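Local coordinates for Lmo0135 protein (Listeria monocytogenes EGD-e, PDB 5ISU) that is the substrate-binding protein CtaP of an ABC transporter and probably takes part in carrying peptides across the membrane, at residues A[52-65]-A[74-86]. Numbering follows the deposited sequence.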
loop_
_atom_site.group_PDB
_atom_site.type_symbol
_atom_site.label_atom_id
_atom_site.label_comp_id
_atom_site.label_asym_id
_atom_site.label_seq_id
_atom_site.Cartn_x
_atom_site.Cartn_y
_atom_site.Cartn_z
ATOM N N LEU A 52 -7.035 -14.418 -6.976
ATOM C CA LEU A 52 -7.810 -15.568 -6.496
ATOM C C LEU A 52 -8.966 -15.039 -5.644
ATOM O O LEU A 52 -10.099 -15.504 -5.757
ATOM C CB LEU A 52 -6.950 -16.521 -5.676
ATOM C CG LEU A 52 -5.801 -17.187 -6.434
ATOM C CD1 LEU A 52 -4.907 -17.956 -5.471
ATOM C CD2 LEU A 52 -6.325 -18.097 -7.532
ATOM N N PHE A 53 -8.648 -14.064 -4.791
ATOM C CA PHE A 53 -9.614 -13.420 -3.908
ATOM C C PHE A 53 -9.370 -11.927 -3.957
ATOM O O PHE A 53 -8.246 -11.495 -4.217
ATOM C CB PHE A 53 -9.430 -13.896 -2.475
ATOM C CG PHE A 53 -9.646 -15.370 -2.297
ATOM C CD1 PHE A 53 -8.608 -16.256 -2.497
ATOM C CD2 PHE A 53 -10.891 -15.862 -1.930
ATOM C CE1 PHE A 53 -8.798 -17.619 -2.326
ATOM C CE2 PHE A 53 -11.098 -17.214 -1.763
ATOM C CZ PHE A 53 -10.045 -18.104 -1.957
ATOM N N TRP A 54 -10.418 -11.142 -3.721
ATOM C CA TRP A 54 -10.274 -9.700 -3.702
ATOM C C TRP A 54 -9.709 -9.302 -2.336
ATOM O O TRP A 54 -10.292 -9.606 -1.323
ATOM C CB TRP A 54 -11.618 -9.000 -3.940
ATOM C CG TRP A 54 -12.284 -9.312 -5.244
ATOM C CD1 TRP A 54 -13.419 -10.033 -5.422
ATOM C CD2 TRP A 54 -11.851 -8.918 -6.553
ATOM N NE1 TRP A 54 -13.741 -10.097 -6.752
ATOM C CE2 TRP A 54 -12.789 -9.425 -7.471
ATOM C CE3 TRP A 54 -10.773 -8.180 -7.031
ATOM C CZ2 TRP A 54 -12.681 -9.217 -8.847
ATOM C CZ3 TRP A 54 -10.654 -7.972 -8.413
ATOM C CH2 TRP A 54 -11.592 -8.497 -9.298
ATOM N N GLU A 55 -8.566 -8.628 -2.340
ATOM C CA GLU A 55 -7.867 -8.196 -1.123
ATOM C C GLU A 55 -8.688 -7.309 -0.194
ATOM O O GLU A 55 -8.737 -7.546 1.006
ATOM C CB GLU A 55 -6.567 -7.445 -1.514
ATOM C CG GLU A 55 -5.832 -6.757 -0.359
ATOM C CD GLU A 55 -4.488 -6.150 -0.755
ATOM O OE1 GLU A 55 -4.194 -6.075 -1.960
ATOM O OE2 GLU A 55 -3.726 -5.735 0.155
ATOM N N VAL A 56 -9.326 -6.287 -0.759
ATOM C CA VAL A 56 -10.080 -5.311 0.035
ATOM C C VAL A 56 -11.100 -5.947 0.999
ATOM O O VAL A 56 -11.281 -5.441 2.085
ATOM C CB VAL A 56 -10.712 -4.227 -0.882
ATOM C CG1 VAL A 56 -11.916 -4.776 -1.631
ATOM C CG2 VAL A 56 -11.097 -2.997 -0.091
ATOM N N ASP A 57 -11.715 -7.075 0.640
ATOM C CA ASP A 57 -12.703 -7.744 1.536
ATOM C C ASP A 57 -12.551 -9.266 1.671
ATOM O O ASP A 57 -13.361 -9.913 2.341
ATOM C CB ASP A 57 -14.132 -7.430 1.070
ATOM C CG ASP A 57 -14.391 -7.858 -0.381
ATOM O OD1 ASP A 57 -13.549 -8.575 -0.974
ATOM O OD2 ASP A 57 -15.442 -7.462 -0.929
ATOM N N GLY A 58 -11.528 -9.843 1.047
ATOM C CA GLY A 58 -11.338 -11.300 1.112
ATOM C C GLY A 58 -12.368 -12.157 0.363
ATOM O O GLY A 58 -12.377 -13.379 0.499
ATOM N N LYS A 59 -13.209 -11.532 -0.453
ATOM C CA LYS A 59 -14.232 -12.282 -1.191
ATOM C C LYS A 59 -13.703 -13.057 -2.405
ATOM O O LYS A 59 -12.693 -12.681 -2.990
ATOM C CB LYS A 59 -15.403 -11.380 -1.585
ATOM C CG LYS A 59 -16.250 -11.007 -0.380
ATOM C CD LYS A 59 -17.524 -10.276 -0.755
ATOM C CE LYS A 59 -18.366 -10.006 0.488
ATOM N NZ LYS A 59 -19.565 -9.191 0.161
ATOM N N PRO A 60 -14.371 -14.173 -2.746
ATOM C CA PRO A 60 -13.980 -15.004 -3.874
ATOM C C PRO A 60 -13.938 -14.249 -5.182
ATOM O O PRO A 60 -14.866 -13.518 -5.474
ATOM C CB PRO A 60 -15.100 -16.050 -3.938
ATOM C CG PRO A 60 -15.576 -16.179 -2.537
ATOM C CD PRO A 60 -15.384 -14.837 -1.897
ATOM N N ALA A 61 -12.861 -14.427 -5.947
ATOM C CA ALA A 61 -12.716 -13.819 -7.271
ATOM C C ALA A 61 -12.569 -14.993 -8.251
ATOM O O ALA A 61 -13.561 -15.669 -8.537
ATOM C CB ALA A 61 -11.525 -12.875 -7.297
ATOM N N LEU A 62 -11.354 -15.287 -8.731
ATOM C CA LEU A 62 -11.184 -16.467 -9.578
ATOM C C LEU A 62 -11.472 -17.724 -8.748
ATOM O O LEU A 62 -11.940 -18.734 -9.282
ATOM C CB LEU A 62 -9.767 -16.554 -10.145
ATOM C CG LEU A 62 -9.304 -15.474 -11.128
ATOM C CD1 LEU A 62 -7.799 -15.580 -11.356
ATOM C CD2 LEU A 62 -10.082 -15.598 -12.430
ATOM N N ALA A 63 -11.179 -17.645 -7.446
ATOM C CA ALA A 63 -11.387 -18.762 -6.528
ATOM C C ALA A 63 -12.813 -18.780 -6.019
ATOM O O ALA A 63 -13.463 -17.739 -5.898
ATOM C CB ALA A 63 -10.427 -18.681 -5.350
ATOM N N LYS A 64 -13.281 -19.977 -5.713
ATOM C CA LYS A 64 -14.605 -20.196 -5.183
ATOM C C LYS A 64 -14.495 -20.233 -3.644
ATOM O O LYS A 64 -15.376 -19.718 -2.946
ATOM C CB LYS A 64 -15.124 -21.511 -5.752
ATOM C CG LYS A 64 -16.577 -21.835 -5.498
ATOM C CD LYS A 64 -16.859 -23.265 -5.958
ATOM C CE LYS A 64 -18.227 -23.758 -5.512
ATOM N NZ LYS A 64 -18.315 -25.241 -5.625
ATOM N N SER A 65 -13.403 -20.814 -3.125
ATOM C CA SER A 65 -13.188 -20.913 -1.674
ATOM C C SER A 65 -11.762 -21.301 -1.252
ATOM O O SER A 65 -10.966 -21.819 -2.049
ATOM C CB SER A 65 -14.130 -21.961 -1.079
ATOM O OG SER A 65 -13.887 -23.219 -1.680
ATOM N N THR A 74 -2.105 -27.010 5.933
ATOM C CA THR A 74 -2.617 -27.243 4.583
ATOM C C THR A 74 -3.762 -26.293 4.178
ATOM O O THR A 74 -4.827 -26.283 4.794
ATOM C CB THR A 74 -3.066 -28.708 4.429
ATOM O OG1 THR A 74 -1.977 -29.580 4.776
ATOM C CG2 THR A 74 -3.490 -29.005 2.993
ATOM N N TYR A 75 -3.519 -25.503 3.135
ATOM C CA TYR A 75 -4.489 -24.560 2.594
ATOM C C TYR A 75 -4.968 -25.091 1.244
ATOM O O TYR A 75 -4.181 -25.262 0.330
ATOM C CB TYR A 75 -3.850 -23.172 2.412
ATOM C CG TYR A 75 -3.493 -22.457 3.707
ATOM C CD1 TYR A 75 -2.468 -22.910 4.527
ATOM C CD2 TYR A 75 -4.150 -21.294 4.080
ATOM C CE1 TYR A 75 -2.143 -22.248 5.715
ATOM C CE2 TYR A 75 -3.832 -20.624 5.253
ATOM C CZ TYR A 75 -2.827 -21.096 6.069
ATOM O OH TYR A 75 -2.523 -20.410 7.233
ATOM N N THR A 76 -6.263 -25.323 1.121
ATOM C CA THR A 76 -6.848 -25.832 -0.102
ATOM C C THR A 76 -7.715 -24.769 -0.760
ATOM O O THR A 76 -8.683 -24.284 -0.158
ATOM C CB THR A 76 -7.719 -27.057 0.201
ATOM O OG1 THR A 76 -6.925 -28.057 0.839
ATOM C CG2 THR A 76 -8.310 -27.636 -1.063
ATOM N N VAL A 77 -7.377 -24.424 -2.003
ATOM C CA VAL A 77 -8.120 -23.435 -2.784
ATOM C C VAL A 77 -8.853 -24.123 -3.940
ATOM O O VAL A 77 -8.235 -24.841 -4.734
ATOM C CB VAL A 77 -7.173 -22.370 -3.408
ATOM C CG1 VAL A 77 -7.962 -21.354 -4.229
ATOM C CG2 VAL A 77 -6.366 -21.663 -2.330
ATOM N N LYS A 78 -10.161 -23.895 -4.024
ATOM C CA LYS A 78 -10.994 -24.413 -5.109
ATOM C C LYS A 78 -11.260 -23.246 -6.066
ATOM O O LYS A 78 -11.675 -22.181 -5.628
ATOM C CB LYS A 78 -12.339 -24.914 -4.577
ATOM C CG LYS A 78 -12.360 -26.263 -3.856
ATOM C CD LYS A 78 -12.151 -27.433 -4.810
ATOM C CE LYS A 78 -12.652 -28.753 -4.226
ATOM N NZ LYS A 78 -12.058 -29.133 -2.912
ATOM N N LEU A 79 -11.047 -23.462 -7.365
ATOM C CA LEU A 79 -11.277 -22.433 -8.398
ATOM C C LEU A 79 -12.657 -22.550 -9.010
ATOM O O LEU A 79 -13.288 -23.583 -8.935
ATOM C CB LEU A 79 -10.259 -22.578 -9.547
ATOM C CG LEU A 79 -8.762 -22.402 -9.263
ATOM C CD1 LEU A 79 -7.939 -22.510 -10.537
ATOM C CD2 LEU A 79 -8.514 -21.055 -8.610
ATOM N N LYS A 80 -13.106 -21.482 -9.648
ATOM C CA LYS A 80 -14.366 -21.521 -10.381
ATOM C C LYS A 80 -14.157 -22.376 -11.652
ATOM O O LYS A 80 -13.024 -22.541 -12.111
ATOM C CB LYS A 80 -14.860 -20.100 -10.700
ATOM C CG LYS A 80 -15.298 -19.361 -9.439
ATOM C CD LYS A 80 -15.762 -17.919 -9.658
ATOM C CE LYS A 80 -16.169 -17.335 -8.305
ATOM N NZ LYS A 80 -16.395 -15.876 -8.322
ATOM N N ASP A 81 -15.239 -22.949 -12.171
ATOM C CA ASP A 81 -15.189 -23.792 -13.359
ATOM C C ASP A 81 -15.286 -22.932 -14.595
ATOM O O ASP A 81 -15.897 -21.870 -14.558
ATOM C CB ASP A 81 -16.378 -24.775 -13.385
ATOM C CG ASP A 81 -16.333 -25.814 -12.258
ATOM O OD1 ASP A 81 -15.291 -26.485 -12.088
ATOM O OD2 ASP A 81 -17.371 -26.013 -11.585
ATOM N N GLY A 82 -14.699 -23.401 -15.692
ATOM C CA GLY A 82 -14.793 -22.709 -16.980
ATOM C C GLY A 82 -14.083 -21.376 -17.134
ATOM O O GLY A 82 -14.418 -20.605 -18.015
ATOM N N LEU A 83 -13.110 -21.092 -16.280
ATOM C CA LEU A 83 -12.341 -19.857 -16.408
ATOM C C LEU A 83 -11.415 -19.929 -17.613
ATOM O O LEU A 83 -10.915 -20.995 -17.946
ATOM C CB LEU A 83 -11.469 -19.649 -15.181
ATOM C CG LEU A 83 -12.191 -19.481 -13.854
ATOM C CD1 LEU A 83 -11.161 -19.436 -12.736
ATOM C CD2 LEU A 83 -13.055 -18.214 -13.876
ATOM N N THR A 84 -11.175 -18.793 -18.249
ATOM C CA THR A 84 -10.254 -18.718 -19.363
ATOM C C THR A 84 -9.417 -17.457 -19.292
ATOM O O THR A 84 -9.767 -16.489 -18.609
ATOM C CB THR A 84 -10.970 -18.721 -20.721
ATOM O OG1 THR A 84 -11.855 -17.593 -20.805
ATOM C CG2 THR A 84 -11.755 -20.022 -20.933
ATOM N N TRP A 85 -8.290 -17.505 -19.990
ATOM C CA TRP A 85 -7.390 -16.363 -20.144
ATOM C C TRP A 85 -7.893 -15.590 -21.367
ATOM O O TRP A 85 -8.790 -16.079 -22.076
ATOM C CB TRP A 85 -5.944 -16.820 -20.404
ATOM C CG TRP A 85 -5.330 -17.514 -19.286
ATOM C CD1 TRP A 85 -5.193 -18.860 -19.134
ATOM C CD2 TRP A 85 -4.760 -16.911 -18.114
ATOM N NE1 TRP A 85 -4.561 -19.136 -17.949
ATOM C CE2 TRP A 85 -4.285 -17.957 -17.300
ATOM C CE3 TRP A 85 -4.602 -15.590 -17.682
ATOM C CZ2 TRP A 85 -3.652 -17.728 -16.074
ATOM C CZ3 TRP A 85 -3.971 -15.354 -16.460
ATOM C CH2 TRP A 85 -3.497 -16.433 -15.670
ATOM N N HIS A 86 -7.300 -14.421 -21.644
ATOM C CA HIS A 86 -7.748 -13.570 -22.770
ATOM C C HIS A 86 -7.596 -14.172 -24.169
ATOM O O HIS A 86 -8.303 -13.783 -25.087
ATOM C CB HIS A 86 -7.081 -12.183 -22.727
ATOM C CG HIS A 86 -7.443 -11.389 -21.517
ATOM N ND1 HIS A 86 -6.603 -10.456 -20.949
ATOM C CD2 HIS A 86 -8.530 -11.456 -20.713
ATOM C CE1 HIS A 86 -7.181 -9.942 -19.882
ATOM N NE2 HIS A 86 -8.354 -10.531 -19.716
#
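K80, just past the end of strand 74-79, reaches along the backbone of 61-63, and its long aliphatic chain suits this job because the methylenes run beside the oxygens of L62 and A61 while the ammonium end makes a hydrogen bond. K80 CB lies 3.5 Å from the carbonyl O of L62, and CG stays beside that same oxygen. CD and CE then pass on to the O of A61, with CE also near the O of A63. The chain is fully extended beyond CG (chi2 178°, chi3 180°), which carries K80 NZ far enough to donate a hydrogen bond to A61 O at 2.8 Å, in the plane of that carbonyl. Meanwhile the backbone N of K80 hydrogen-bonds to L62 O at 3.0 Å, so one residue grips two successive carbonyls, by main chain and by side chain.

Next along the hairpin, at 64-65, lies a classic beta bulge: K64 and S65 both face K78. K78 O takes a 2.7 Å hydrogen bond from K64 N and a weak one from S65 N, while K78 N returns a hydrogen bond to S65 O. K64 and K78 send their charged ends away from the pairing, as befits exposed positions.

On the side of F53 and V77, apolar groups meet. The small CB of A63 lets it sit between the F53 ring, over one face and offset toward the rim, and V77 CG1, 3.8 Å from A63 CB. L52 CD2 touches L79 CD2 at 3.8 Å, and L62 CD2 meets L83 CD1, leucine branches meeting between the two segments.

In the fold, 63-68 is an outermost strand of a five-stranded antiparallel sheet. Strand 74-79 lies between it and strand 132-136, while I148 of helix 144-148 packs against F53 and V77.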